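Local structure of rhamnosidase B (Bacillus sp., 2OKX) at residues Leu585-Tyr588 with Gly592-Glu595; Arg746-Cys751 with Cys773-Gly778; Ser763-Val768 with Pro801-Phe806; Phe806-Leu811 with Leu821-Arg826; Arg826-Met831 with Ala866-Phe871. The protein probably hydrolyses terminal alpha-L-rhamnosyl linkages as a glycoside hydrolase of family 78, with an alpha-barrel domain like those of other six-hairpin glycosidases. All blocks are in the same frame, centred on the assembly; numbering follows the deposited sequence. Where two conformers were deposited one is given.

Contact 1 (Leu585-Tyr588 with Gly592-Glu595); sequences LVNY and GETE
N587 and E593 meet where helix 577-590 gives way to the loop before helix 595-603. From CB, the N587 side chain is swung anti to its own backbone nitrogen (chi1 152°), which turns the amide onto the backbone of the loop. N587 CG is 3.7 Å from E593 O. Of the two branches, OD1 accepts from E593 N at 3.3 Å, on a bent path, and also touches E593 CB. ND2 makes the shorter bond, to E593 O at 2.7 Å; it is nearly straight (172°), and the acceptor lies in the amide plane. A weak second bond runs from ND2 back to A584 O. Nearby, G592 N donates to N587 O at 2.7 Å. Glycine suits this turn, since at its positive phi a CB would collide with the carbonyl oxygen of the residue before. The ring of Y588 turns an edge to E593 O and stacks on H643. An asparagine amide, carrying both a donor and an acceptor, thus mimics a peptide group: it satisfies the N-H and the C=O of one loop residue at once, without bringing charge into a partly buried turn.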
# COMPACT_ATOMS: atom_id res chain seq x y z
N LEU A 585 -8.80 3.92 15.06
CA LEU A 585 -9.00 4.89 16.13
C LEU A 585 -8.93 6.33 15.64
O LEU A 585 -9.74 7.17 16.03
CB LEU A 585 -7.97 4.68 17.24
CG LEU A 585 -8.10 3.38 18.03
CD1 LEU A 585 -6.93 3.25 18.99
CD2 LEU A 585 -9.42 3.35 18.79
N VAL A 586 -7.94 6.63 14.80
CA VAL A 586 -7.83 7.99 14.27
C VAL A 586 -9.09 8.29 13.46
O VAL A 586 -9.68 9.36 13.57
CB VAL A 586 -6.60 8.14 13.36
CG1 VAL A 586 -6.54 9.54 12.78
CG2 VAL A 586 -5.34 7.85 14.17
N ASN A 587 -9.50 7.32 12.66
CA ASN A 587 -10.70 7.44 11.84
C ASN A 587 -11.93 7.79 12.69
O ASN A 587 -12.74 8.63 12.30
CB ASN A 587 -10.94 6.13 11.08
CG ASN A 587 -12.41 5.90 10.78
OD1 ASN A 587 -13.02 6.64 10.01
ND2 ASN A 587 -12.98 4.86 11.39
N TYR A 588 -12.07 7.13 13.84
CA TYR A 588 -13.21 7.39 14.72
C TYR A 588 -13.29 8.87 15.10
O TYR A 588 -14.37 9.45 15.19
CB TYR A 588 -13.12 6.55 16.00
CG TYR A 588 -13.26 5.05 15.80
CD1 TYR A 588 -12.60 4.16 16.65
CD2 TYR A 588 -14.03 4.52 14.77
CE1 TYR A 588 -12.70 2.79 16.48
CE2 TYR A 588 -14.14 3.14 14.59
CZ TYR A 588 -13.47 2.28 15.45
OH TYR A 588 -13.53 0.92 15.26
N GLY A 592 -15.27 9.22 11.54
CA GLY A 592 -16.40 8.54 12.15
C GLY A 592 -16.98 7.35 11.39
O GLY A 592 -18.08 6.90 11.70
N GLU A 593 -16.25 6.83 10.41
CA GLU A 593 -16.77 5.70 9.65
C GLU A 593 -16.60 4.39 10.41
O GLU A 593 -15.64 4.22 11.17
CB GLU A 593 -16.08 5.62 8.28
CG GLU A 593 -16.35 6.84 7.38
CD GLU A 593 -17.83 7.15 7.23
OE1 GLU A 593 -18.60 6.26 6.80
OE2 GLU A 593 -18.25 8.28 7.54
N THR A 594 -17.55 3.48 10.23
CA THR A 594 -17.50 2.20 10.92
C THR A 594 -17.54 0.98 10.01
O THR A 594 -16.92 -0.04 10.31
CB THR A 594 -18.66 2.07 11.93
OG1 THR A 594 -19.90 2.27 11.25
CG2 THR A 594 -18.53 3.11 13.04
N GLU A 595 -18.25 1.08 8.89
CA GLU A 595 -18.35 -0.06 7.99
C GLU A 595 -17.01 -0.55 7.46
O GLU A 595 -16.79 -1.75 7.35
CB GLU A 595 -19.30 0.24 6.83
CG GLU A 595 -20.76 0.38 7.26
CD GLU A 595 -21.73 0.34 6.10
OE1 GLU A 595 -22.94 0.56 6.33
OE2 GLU A 595 -21.30 0.07 4.96

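Contact 2 (Arg746-Cys751 with Cys773-Gly778); sequences RAYIDC and CGVAQG
The backbones of Y748, in strand 747-752, and A776, in the loop after helix 764-772, stay apart, their CA atoms 9.4 Å from each other, so one long side chain has to bridge them. Y748 does this: with CG anti to its carbonyl carbon (chi1 -59°), the ring extends toward the loop and brings the phenol end against it. OH lies 3.3 Å from A776 CA and 3.4 Å from A776 CB, and the same methyl sits at the ring edge, 4.1 Å from Y748 CE1. A small residue suits this point, because the phenol oxygen comes right up to the backbone. V775 comes in obliquely, its CG1, the branch anti to the backbone nitrogen, 3.9 Å from Y748 OH. The polar needs of the tyrosine are met elsewhere: OH is hydrogen-bonded to N737 OD1, while N737 ND2 donates to V775 O, so a single asparagine amide serves both sides of the contact. Just before V775, G774 ends helix 764-772 in a Schellman motif, whose positive phi glycine adopts easily. The ring of Y748 meets W741 edge-to-face, and the side chain also touches T766, through CB, and A770 of helix 764-772. In the loop, V775 packs on L700 of helix 696-715 and A776 on I784 of helix 778-789. The tyrosine thus joins the small antiparallel sheet holding 747-752 to a loop held between helices.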
# COMPACT_ATOMS: atom_id res chain seq x y z
N ARG A 746 17.06 -2.71 35.91
CA ARG A 746 15.72 -2.31 36.31
C ARG A 746 14.88 -2.02 35.07
O ARG A 746 14.39 -0.90 34.87
CB ARG A 746 15.77 -1.07 37.22
CG ARG A 746 16.63 -1.25 38.46
CD ARG A 746 15.99 -0.62 39.68
NE ARG A 746 15.74 0.81 39.51
CZ ARG A 746 15.11 1.57 40.40
NH1 ARG A 746 14.93 2.86 40.17
NH2 ARG A 746 14.67 1.03 41.53
N ALA A 747 14.73 -3.04 34.23
CA ALA A 747 13.97 -2.94 32.99
C ALA A 747 13.90 -4.33 32.36
O ALA A 747 14.71 -5.20 32.68
CB ALA A 747 14.65 -1.98 32.03
N TYR A 748 12.93 -4.54 31.48
CA TYR A 748 12.79 -5.83 30.82
C TYR A 748 13.76 -5.94 29.65
O TYR A 748 14.00 -4.97 28.93
CB TYR A 748 11.36 -6.02 30.30
CG TYR A 748 10.30 -5.95 31.38
CD1 TYR A 748 9.84 -4.72 31.84
CD2 TYR A 748 9.76 -7.11 31.92
CE1 TYR A 748 8.86 -4.64 32.83
CE2 TYR A 748 8.78 -7.05 32.91
CZ TYR A 748 8.34 -5.81 33.36
OH TYR A 748 7.36 -5.75 34.33
N ILE A 749 14.32 -7.13 29.47
CA ILE A 749 15.26 -7.38 28.38
C ILE A 749 14.46 -7.57 27.09
O ILE A 749 13.33 -8.03 27.12
CB ILE A 749 16.10 -8.65 28.64
CG1 ILE A 749 15.19 -9.88 28.69
CG2 ILE A 749 16.86 -8.50 29.95
CD1 ILE A 749 15.94 -11.19 28.84
N ASP A 750 15.06 -7.20 25.96
CA ASP A 750 14.39 -7.34 24.68
C ASP A 750 13.99 -8.77 24.35
O ASP A 750 12.91 -9.00 23.80
CB ASP A 750 15.25 -6.77 23.55
CG ASP A 750 14.96 -5.31 23.27
OD1 ASP A 750 14.11 -4.73 23.98
OD2 ASP A 750 15.58 -4.76 22.34
N CYS A 751 14.85 -9.73 24.68
CA CYS A 751 14.54 -11.12 24.37
C CYS A 751 15.51 -12.13 24.96
O CYS A 751 16.46 -11.79 25.66
CB CYS A 751 14.53 -11.32 22.85
SG CYS A 751 16.21 -11.28 22.13
N CYS A 773 0.56 -2.96 28.85
CA CYS A 773 -0.07 -4.26 29.04
C CYS A 773 -0.39 -4.58 30.49
O CYS A 773 -1.03 -5.59 30.79
CB CYS A 773 0.82 -5.35 28.43
SG CYS A 773 0.93 -5.24 26.62
N GLY A 774 0.04 -3.71 31.40
CA GLY A 774 -0.23 -3.91 32.81
C GLY A 774 0.57 -5.04 33.44
O GLY A 774 0.17 -5.61 34.45
N VAL A 775 1.70 -5.36 32.83
CA VAL A 775 2.57 -6.41 33.33
C VAL A 775 3.49 -5.82 34.39
O VAL A 775 3.86 -6.49 35.36
CB VAL A 775 3.42 -7.03 32.20
CG1 VAL A 775 4.48 -7.95 32.78
CG2 VAL A 775 2.52 -7.81 31.25
N ALA A 776 3.85 -4.56 34.19
CA ALA A 776 4.72 -3.86 35.13
C ALA A 776 3.86 -3.19 36.20
O ALA A 776 3.20 -2.18 35.93
CB ALA A 776 5.56 -2.82 34.40
N GLN A 777 3.86 -3.76 37.40
CA GLN A 777 3.08 -3.21 38.50
C GLN A 777 3.98 -2.78 39.65
O GLN A 777 5.17 -3.10 39.68
CB GLN A 777 2.08 -4.27 39.00
CG GLN A 777 1.06 -4.71 37.96
CD GLN A 777 0.11 -3.61 37.56
OE1 GLN A 777 0.52 -2.56 37.08
NE2 GLN A 777 -1.19 -3.84 37.77
N GLY A 778 3.41 -2.04 40.59
CA GLY A 778 4.16 -1.58 41.74
C GLY A 778 5.47 -0.89 41.39
O GLY A 778 5.54 -0.07 40.48

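Contact 3 (Ser763-Val768 with Pro801-Phe806); sequences SMQTQV and PFMSFF
Apolar contact between M803 and its neighbours Q765 and V768 carries this meeting of two helix segments. M803 runs from one to the other, CG and SD against Q765 and CE against V768: its CG sits 3.6 Å from Q765 CG, and its SD is 3.7 Å from the same Q765 CG. Here the two chains cross obliquely, the glutamine using its aliphatic part. CG of M803 is anti to the backbone nitrogen (chi1 -175°), and bends at chi2 and chi3 then carry CE to V768, where CE and V768 CG1 meet tip to tip at 3.9 Å. An unbranched, flexible methionine can bend to meet both partners, and the valine offers it a compact methyl. V768 CG1 also rests 3.8 Å from F806 O, touching backbone instead of ring. The axes of 764-768 and 801-806 pass 10.6 Å apart at 32°, so the two helices run in roughly the same direction, although helix 778-789 comes between them in the chain; this is consistent with an (alpha/alpha)6 barrel, in which helices of one layer run in the same sense and are linked through helices of the other. Within 801-806, the edge of the F806 ring stands over a face of F802, whose ring also stacks on W864. Polar interactions gather at the start of helix 764-772. S763 is the N-cap, its OG accepting a weak bond from T766 N, and Q767 NE2 returns to S763 O at 3.3 Å. D750 OD1 is hydrogen-bonded to the hydroxyls of both S763 and T766, and Q767 NE2 also reaches Y748 O.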
# COMPACT_ATOMS: atom_id res chain seq x y z
N SER A 763 15.47 -1.50 25.20
CA SER A 763 14.79 -0.51 24.37
C SER A 763 13.61 0.14 25.08
O SER A 763 13.02 -0.43 26.00
CB SER A 763 14.28 -1.17 23.09
OG SER A 763 13.32 -2.17 23.40
N MET A 764 13.28 1.36 24.65
CA MET A 764 12.14 2.07 25.22
C MET A 764 10.88 1.31 24.87
O MET A 764 9.94 1.23 25.66
CB MET A 764 12.06 3.48 24.63
CG MET A 764 12.98 4.48 25.29
SD MET A 764 12.57 4.64 27.04
CE MET A 764 10.91 5.31 26.94
N GLN A 765 10.87 0.74 23.66
CA GLN A 765 9.73 -0.02 23.16
C GLN A 765 9.23 -1.09 24.12
O GLN A 765 8.06 -1.13 24.48
CB GLN A 765 10.08 -0.66 21.81
CG GLN A 765 10.21 0.31 20.63
CD GLN A 765 11.60 0.93 20.48
OE1 GLN A 765 11.93 1.50 19.44
NE2 GLN A 765 12.41 0.82 21.53
N THR A 766 10.13 -1.98 24.53
CA THR A 766 9.76 -3.06 25.43
C THR A 766 9.20 -2.55 26.75
O THR A 766 8.25 -3.11 27.28
CB THR A 766 10.95 -3.99 25.70
OG1 THR A 766 11.39 -4.57 24.47
CG2 THR A 766 10.56 -5.10 26.67
N GLN A 767 9.79 -1.48 27.26
CA GLN A 767 9.34 -0.90 28.53
C GLN A 767 7.95 -0.30 28.37
O GLN A 767 7.07 -0.50 29.22
CB GLN A 767 10.32 0.19 28.99
CG GLN A 767 11.79 -0.19 28.92
CD GLN A 767 12.08 -1.59 29.44
OE1 GLN A 767 11.62 -1.97 30.51
NE2 GLN A 767 12.85 -2.35 28.67
N VAL A 768 7.74 0.44 27.28
CA VAL A 768 6.44 1.06 27.02
C VAL A 768 5.36 -0.02 26.93
O VAL A 768 4.28 0.13 27.51
CB VAL A 768 6.45 1.87 25.70
CG1 VAL A 768 5.04 2.31 25.34
CG2 VAL A 768 7.35 3.09 25.85
N PRO A 801 6.50 6.70 14.06
CA PRO A 801 5.36 7.34 14.72
C PRO A 801 4.35 6.27 15.12
O PRO A 801 3.48 6.50 15.95
CB PRO A 801 4.81 8.28 13.65
CG PRO A 801 6.05 8.61 12.82
CD PRO A 801 6.70 7.25 12.70
N PHE A 802 4.49 5.10 14.50
CA PHE A 802 3.62 3.96 14.79
C PHE A 802 3.82 3.61 16.26
O PHE A 802 2.86 3.48 17.02
CB PHE A 802 4.01 2.76 13.92
CG PHE A 802 3.34 1.47 14.31
CD1 PHE A 802 4.10 0.33 14.58
CD2 PHE A 802 1.95 1.38 14.39
CE1 PHE A 802 3.49 -0.88 14.92
CE2 PHE A 802 1.33 0.17 14.72
CZ PHE A 802 2.10 -0.96 14.98
N MET A 803 5.08 3.46 16.65
CA MET A 803 5.43 3.14 18.02
C MET A 803 5.10 4.33 18.91
O MET A 803 4.73 4.16 20.07
CB MET A 803 6.93 2.80 18.10
CG MET A 803 7.41 2.32 19.46
SD MET A 803 6.58 0.82 20.06
CE MET A 803 6.14 1.35 21.73
N SER A 804 5.23 5.54 18.36
CA SER A 804 4.91 6.75 19.12
C SER A 804 3.46 6.69 19.63
O SER A 804 3.16 7.17 20.71
CB SER A 804 5.08 8.00 18.25
OG SER A 804 6.44 8.32 18.05
N PHE A 805 2.58 6.08 18.84
CA PHE A 805 1.17 5.97 19.21
C PHE A 805 1.03 5.24 20.54
O PHE A 805 0.32 5.70 21.44
CB PHE A 805 0.39 5.22 18.13
CG PHE A 805 -1.11 5.34 18.25
CD1 PHE A 805 -1.78 4.79 19.34
CD2 PHE A 805 -1.85 5.99 17.27
CE1 PHE A 805 -3.16 4.88 19.46
CE2 PHE A 805 -3.24 6.09 17.37
CZ PHE A 805 -3.90 5.53 18.47
N PHE A 806 1.71 4.11 20.66
CA PHE A 806 1.66 3.32 21.88
C PHE A 806 2.30 4.11 23.02
O PHE A 806 1.84 4.06 24.16
CB PHE A 806 2.38 1.98 21.68
CG PHE A 806 1.72 1.10 20.65
CD1 PHE A 806 0.45 0.59 20.87
CD2 PHE A 806 2.37 0.78 19.46
CE1 PHE A 806 -0.18 -0.21 19.92
CE2 PHE A 806 1.75 -0.03 18.50
CZ PHE A 806 0.47 -0.52 18.73

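Contact 4 (Phe806-Leu811 with Leu821-Arg826); sequences FYYEAL and LDDIRR
Y808 and D823 lie at the closest backbone approach of two antiparallel helix segments, their CA atoms 8.9 Å apart; the axes of 806-811 and 821-826 come within 11.3 Å at 156°. At that separation a long tyrosine can meet a short aspartate midway. Y808 OH donates to D823 OD2 in a short bond of 2.6 Å, on the anti lone pair, pointing away from the other carboxylate oxygen. Ring and carboxylate planes stand 76° apart, with the acid at the ring edge. The aspartate can reach because its CG is anti to the backbone nitrogen (chi1 -166°), directed across the interface. N827 ND2, one turn on, also bonds OD2, so two donors grip this oxygen. Helices 801-813 and 817-833 are joined by a very short link and form an antiparallel helix pair, of the kind expected in a six-hairpin glycosidase domain. A second tyrosine, Y807, presents its CE2 edge 3.8 Å from D823 OD1, while its own hydroxyl goes to L788 O. That OD1 is also hydrogen-bonded to a glycerol, probably from the crystallisation liquor. On the apolar side, I824 offers a slim methylene, CG1, which packs 3.6 Å from Y808 CE2, and the isoleucine touches P868 as well. A phenylalanine in place of Y808 would probably keep the I824 packing but leave D823 OD2 without its donor across the helix pair. Beyond the two segments, the Y808 ring meets that of F871 edge-to-face.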
# COMPACT_ATOMS: atom_id res chain seq x y z
N PHE A 806 1.71 4.11 20.66
CA PHE A 806 1.66 3.32 21.88
C PHE A 806 2.30 4.11 23.02
O PHE A 806 1.84 4.06 24.16
CB PHE A 806 2.38 1.98 21.68
CG PHE A 806 1.72 1.10 20.65
CD1 PHE A 806 0.45 0.59 20.87
CD2 PHE A 806 2.37 0.78 19.46
CE1 PHE A 806 -0.18 -0.21 19.92
CE2 PHE A 806 1.75 -0.03 18.50
CZ PHE A 806 0.47 -0.52 18.73
N TYR A 807 3.35 4.86 22.70
CA TYR A 807 4.04 5.68 23.70
C TYR A 807 3.08 6.74 24.26
O TYR A 807 3.07 7.01 25.46
CB TYR A 807 5.27 6.34 23.06
CG TYR A 807 6.03 7.29 23.96
CD1 TYR A 807 6.41 6.92 25.25
CD2 TYR A 807 6.39 8.55 23.50
CE1 TYR A 807 7.13 7.79 26.06
CE2 TYR A 807 7.11 9.43 24.30
CZ TYR A 807 7.48 9.04 25.58
OH TYR A 807 8.20 9.91 26.36
N TYR A 808 2.28 7.34 23.38
CA TYR A 808 1.33 8.37 23.81
C TYR A 808 0.23 7.75 24.67
O TYR A 808 -0.25 8.38 25.62
CB TYR A 808 0.73 9.09 22.60
CG TYR A 808 1.75 9.84 21.75
CD1 TYR A 808 2.99 10.20 22.27
CD2 TYR A 808 1.46 10.19 20.43
CE1 TYR A 808 3.93 10.90 21.49
CE2 TYR A 808 2.39 10.89 19.65
CZ TYR A 808 3.62 11.23 20.18
OH TYR A 808 4.53 11.92 19.41
N GLU A 809 -0.18 6.53 24.35
CA GLU A 809 -1.21 5.87 25.16
C GLU A 809 -0.65 5.69 26.57
O GLU A 809 -1.37 5.80 27.56
CB GLU A 809 -1.59 4.51 24.56
CG GLU A 809 -2.50 4.60 23.33
CD GLU A 809 -2.97 3.23 22.85
OE1 GLU A 809 -2.15 2.46 22.31
OE2 GLU A 809 -4.17 2.93 23.00
N ALA A 810 0.66 5.43 26.65
CA ALA A 810 1.32 5.26 27.93
C ALA A 810 1.40 6.59 28.67
O ALA A 810 1.17 6.64 29.88
CB ALA A 810 2.74 4.69 27.73
N LEU A 811 1.71 7.67 27.95
CA LEU A 811 1.79 8.99 28.58
C LEU A 811 0.42 9.42 29.09
O LEU A 811 0.32 10.10 30.11
CB LEU A 811 2.34 10.03 27.60
CG LEU A 811 3.81 9.87 27.16
CD1 LEU A 811 4.16 10.95 26.15
CD2 LEU A 811 4.72 9.97 28.38
N LEU A 821 2.43 16.37 24.22
CA LEU A 821 2.38 17.49 23.29
C LEU A 821 3.77 17.90 22.81
O LEU A 821 3.96 18.17 21.62
CB LEU A 821 1.70 18.71 23.94
CG LEU A 821 0.19 18.62 24.16
CD1 LEU A 821 -0.33 20.00 24.54
CD2 LEU A 821 -0.49 18.14 22.89
N ASP A 822 4.73 17.96 23.72
CA ASP A 822 6.07 18.34 23.32
C ASP A 822 6.69 17.31 22.38
O ASP A 822 7.45 17.67 21.48
CB ASP A 822 6.97 18.55 24.54
CG ASP A 822 6.66 19.84 25.27
OD1 ASP A 822 6.16 20.79 24.63
OD2 ASP A 822 6.93 19.92 26.48
N ASP A 823 6.37 16.04 22.58
CA ASP A 823 6.90 15.00 21.72
C ASP A 823 6.29 15.16 20.33
O ASP A 823 6.99 15.08 19.32
CB ASP A 823 6.56 13.61 22.27
CG ASP A 823 7.37 12.51 21.59
OD1 ASP A 823 8.49 12.22 22.05
OD2 ASP A 823 6.88 11.93 20.59
N ILE A 824 4.98 15.39 20.28
CA ILE A 824 4.30 15.58 19.01
C ILE A 824 4.91 16.78 18.28
O ILE A 824 5.23 16.70 17.10
CB ILE A 824 2.78 15.79 19.22
CG1 ILE A 824 2.14 14.48 19.66
CG2 ILE A 824 2.12 16.30 17.93
CD1 ILE A 824 0.68 14.60 20.06
N ARG A 825 5.07 17.89 19.00
CA ARG A 825 5.65 19.09 18.41
C ARG A 825 7.01 18.81 17.78
O ARG A 825 7.27 19.22 16.65
CB ARG A 825 5.81 20.18 19.48
CG ARG A 825 4.49 20.82 19.89
CD ARG A 825 4.60 21.49 21.25
NE ARG A 825 3.38 22.22 21.57
CZ ARG A 825 2.93 22.44 22.80
NH1 ARG A 825 3.60 21.97 23.85
NH2 ARG A 825 1.82 23.14 22.98
N ARG A 826 7.87 18.10 18.51
CA ARG A 826 9.20 17.79 18.01
C ARG A 826 9.20 16.82 16.84
O ARG A 826 9.75 17.10 15.78
CB ARG A 826 10.07 17.22 19.14
CG ARG A 826 11.40 16.65 18.67
CD ARG A 826 12.34 16.27 19.82
NE ARG A 826 11.68 15.49 20.86
CZ ARG A 826 11.09 16.01 21.93
NH1 ARG A 826 11.08 17.33 22.10
NH2 ARG A 826 10.52 15.23 22.83

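Contact 5 (Arg826-Met831 with Ala866-Phe871); sequences RNYGQM and AAPGYF
P868 presents its CG-CD edge to one face of the Y828 ring, in a CH-pi contact that dominates the pair. P868 CG stands 3.6 Å from the centroid of the Y828 ring and only 9° off the ring normal, almost above its middle, while P868 CD reaches Y828 CZ at 3.4 Å. CD, next to the nitrogen, carries slightly polarised C-H groups, and with CG it gives the proline a C-H edge well suited to an aromatic face. The tyrosine is brought there by CG lying anti to the carbonyl carbon (chi1 -73°), the ring extending toward the other segment. A further van der Waals contact comes at the phenol end, where A867 CB touches Y828 OH at 3.6 Å. Hydrogen bonding acts at the same end: Y828 OH bonds to S865 O, which probably helps hold the phenol in place. Replacing Y828 by an alanine would probably strip P868 of its aromatic cover and leave S865 O without that hydroxyl. Backbone bonds shape the opposing turn. A867 O accepts from both Y870 N and F871 N, and G869 N donates to A866 O, as the chain winds into a helix. In the first turn no i-4 helix carbonyl awaits the N-H, so proline costs little there. This start of helix 868-876 packs on helix 817-833, a helix-to-helix contact within the alpha-barrel domain.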
# COMPACT_ATOMS: atom_id res chain seq x y z
N ARG A 826 7.87 18.10 18.51
CA ARG A 826 9.20 17.79 18.01
C ARG A 826 9.20 16.82 16.84
O ARG A 826 9.75 17.10 15.78
CB ARG A 826 10.07 17.22 19.14
CG ARG A 826 11.40 16.65 18.67
CD ARG A 826 12.34 16.27 19.82
NE ARG A 826 11.68 15.49 20.86
CZ ARG A 826 11.09 16.01 21.93
NH1 ARG A 826 11.08 17.33 22.10
NH2 ARG A 826 10.52 15.23 22.83
N ASN A 827 8.56 15.67 17.04
CA ASN A 827 8.54 14.63 16.03
C ASN A 827 7.71 14.87 14.79
O ASN A 827 8.12 14.49 13.69
CB ASN A 827 8.18 13.30 16.68
CG ASN A 827 9.30 12.77 17.54
OD1 ASN A 827 10.46 12.75 17.11
ND2 ASN A 827 8.98 12.35 18.76
N TYR A 828 6.54 15.47 14.94
CA TYR A 828 5.73 15.75 13.77
C TYR A 828 6.17 17.09 13.20
O TYR A 828 6.05 17.34 12.00
CB TYR A 828 4.25 15.73 14.14
CG TYR A 828 3.75 14.33 14.40
CD1 TYR A 828 3.15 13.58 13.39
CD2 TYR A 828 3.94 13.72 15.65
CE1 TYR A 828 2.74 12.27 13.61
CE2 TYR A 828 3.53 12.41 15.88
CZ TYR A 828 2.93 11.69 14.85
OH TYR A 828 2.53 10.39 15.07
N GLY A 829 6.71 17.95 14.07
CA GLY A 829 7.20 19.24 13.61
C GLY A 829 8.34 19.05 12.60
O GLY A 829 8.47 19.82 11.65
N GLN A 830 9.16 18.02 12.81
CA GLN A 830 10.27 17.76 11.90
C GLN A 830 9.74 17.34 10.53
O GLN A 830 10.37 17.60 9.50
CB GLN A 830 11.18 16.66 12.47
CG GLN A 830 10.64 15.25 12.33
CD GLN A 830 11.61 14.20 12.85
OE1 GLN A 830 12.80 14.22 12.52
NE2 GLN A 830 11.11 13.26 13.65
N MET A 831 8.57 16.69 10.50
CA MET A 831 7.97 16.28 9.24
C MET A 831 7.54 17.53 8.49
O MET A 831 7.80 17.68 7.29
CB MET A 831 6.73 15.41 9.49
CG MET A 831 7.04 14.07 10.13
SD MET A 831 5.53 13.12 10.36
CE MET A 831 6.03 12.02 11.70
N ALA A 866 -0.55 8.43 12.16
CA ALA A 866 -1.43 9.59 12.37
C ALA A 866 -1.92 9.83 13.80
O ALA A 866 -2.98 10.43 14.01
CB ALA A 866 -2.63 9.50 11.42
N ALA A 867 -1.14 9.39 14.78
CA ALA A 867 -1.49 9.54 16.20
C ALA A 867 -2.15 10.86 16.63
O ALA A 867 -3.16 10.85 17.33
CB ALA A 867 -0.25 9.29 17.06
N PRO A 868 -1.59 12.02 16.22
CA PRO A 868 -2.20 13.29 16.63
C PRO A 868 -3.70 13.39 16.32
O PRO A 868 -4.44 14.05 17.06
CB PRO A 868 -1.38 14.33 15.87
CG PRO A 868 -0.02 13.67 15.77
CD PRO A 868 -0.39 12.26 15.39
N GLY A 869 -4.13 12.75 15.24
CA GLY A 869 -5.54 12.79 14.87
C GLY A 869 -6.44 12.17 15.92
O GLY A 869 -7.64 12.43 15.96
N TYR A 870 -5.85 11.33 16.77
CA TYR A 870 -6.60 10.68 17.84
C TYR A 870 -6.35 11.34 19.19
O TYR A 870 -7.29 11.68 19.89
CB TYR A 870 -6.21 9.20 17.92
CG TYR A 870 -6.73 8.48 19.15
CD1 TYR A 870 -8.08 8.10 19.25
CD2 TYR A 870 -5.88 8.16 20.21
CE1 TYR A 870 -8.56 7.42 20.38
CE2 TYR A 870 -6.34 7.49 21.33
CZ TYR A 870 -7.68 7.12 21.41
OH TYR A 870 -8.12 6.43 22.52
N PHE A 871 -5.08 11.53 19.54
CA PHE A 871 -4.75 12.10 20.84
C PHE A 871 -5.13 13.55 21.11
O PHE A 871 -5.44 13.89 22.26
CB PHE A 871 -3.26 11.89 21.17
CG PHE A 871 -2.89 10.45 21.34
CD1 PHE A 871 -2.40 9.71 20.27
CD2 PHE A 871 -3.12 9.80 22.55
CE1 PHE A 871 -2.15 8.35 20.40
CE2 PHE A 871 -2.88 8.44 22.69
CZ PHE A 871 -2.39 7.71 21.62

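How the contacts relate
All five contacts lie within the six-hairpin glycosidase range of the chain. Contacts 4 and 5 are closest, their centres 8 Å apart, and share R826; contacts 3 and 4 follow at 10 Å, sharing F806 on helix 801-813. Contact 2 adjoins contact 3 at 13 Å. Contact 1 is remote from contact 2 (centres 32 Å apart) but touches contact 5, with V586 CG2 3.5 Å from A866 O, and contact 3, with L585 CD1 3.8 Å from F805 CZ. A glycerol, probably from the crystallisation liquor, lies about 3 Å from the D823 side chain, and a bound glycerol about 6 Å from that of Q765; such molecules can mark pockets, but no catalytic residue is established here.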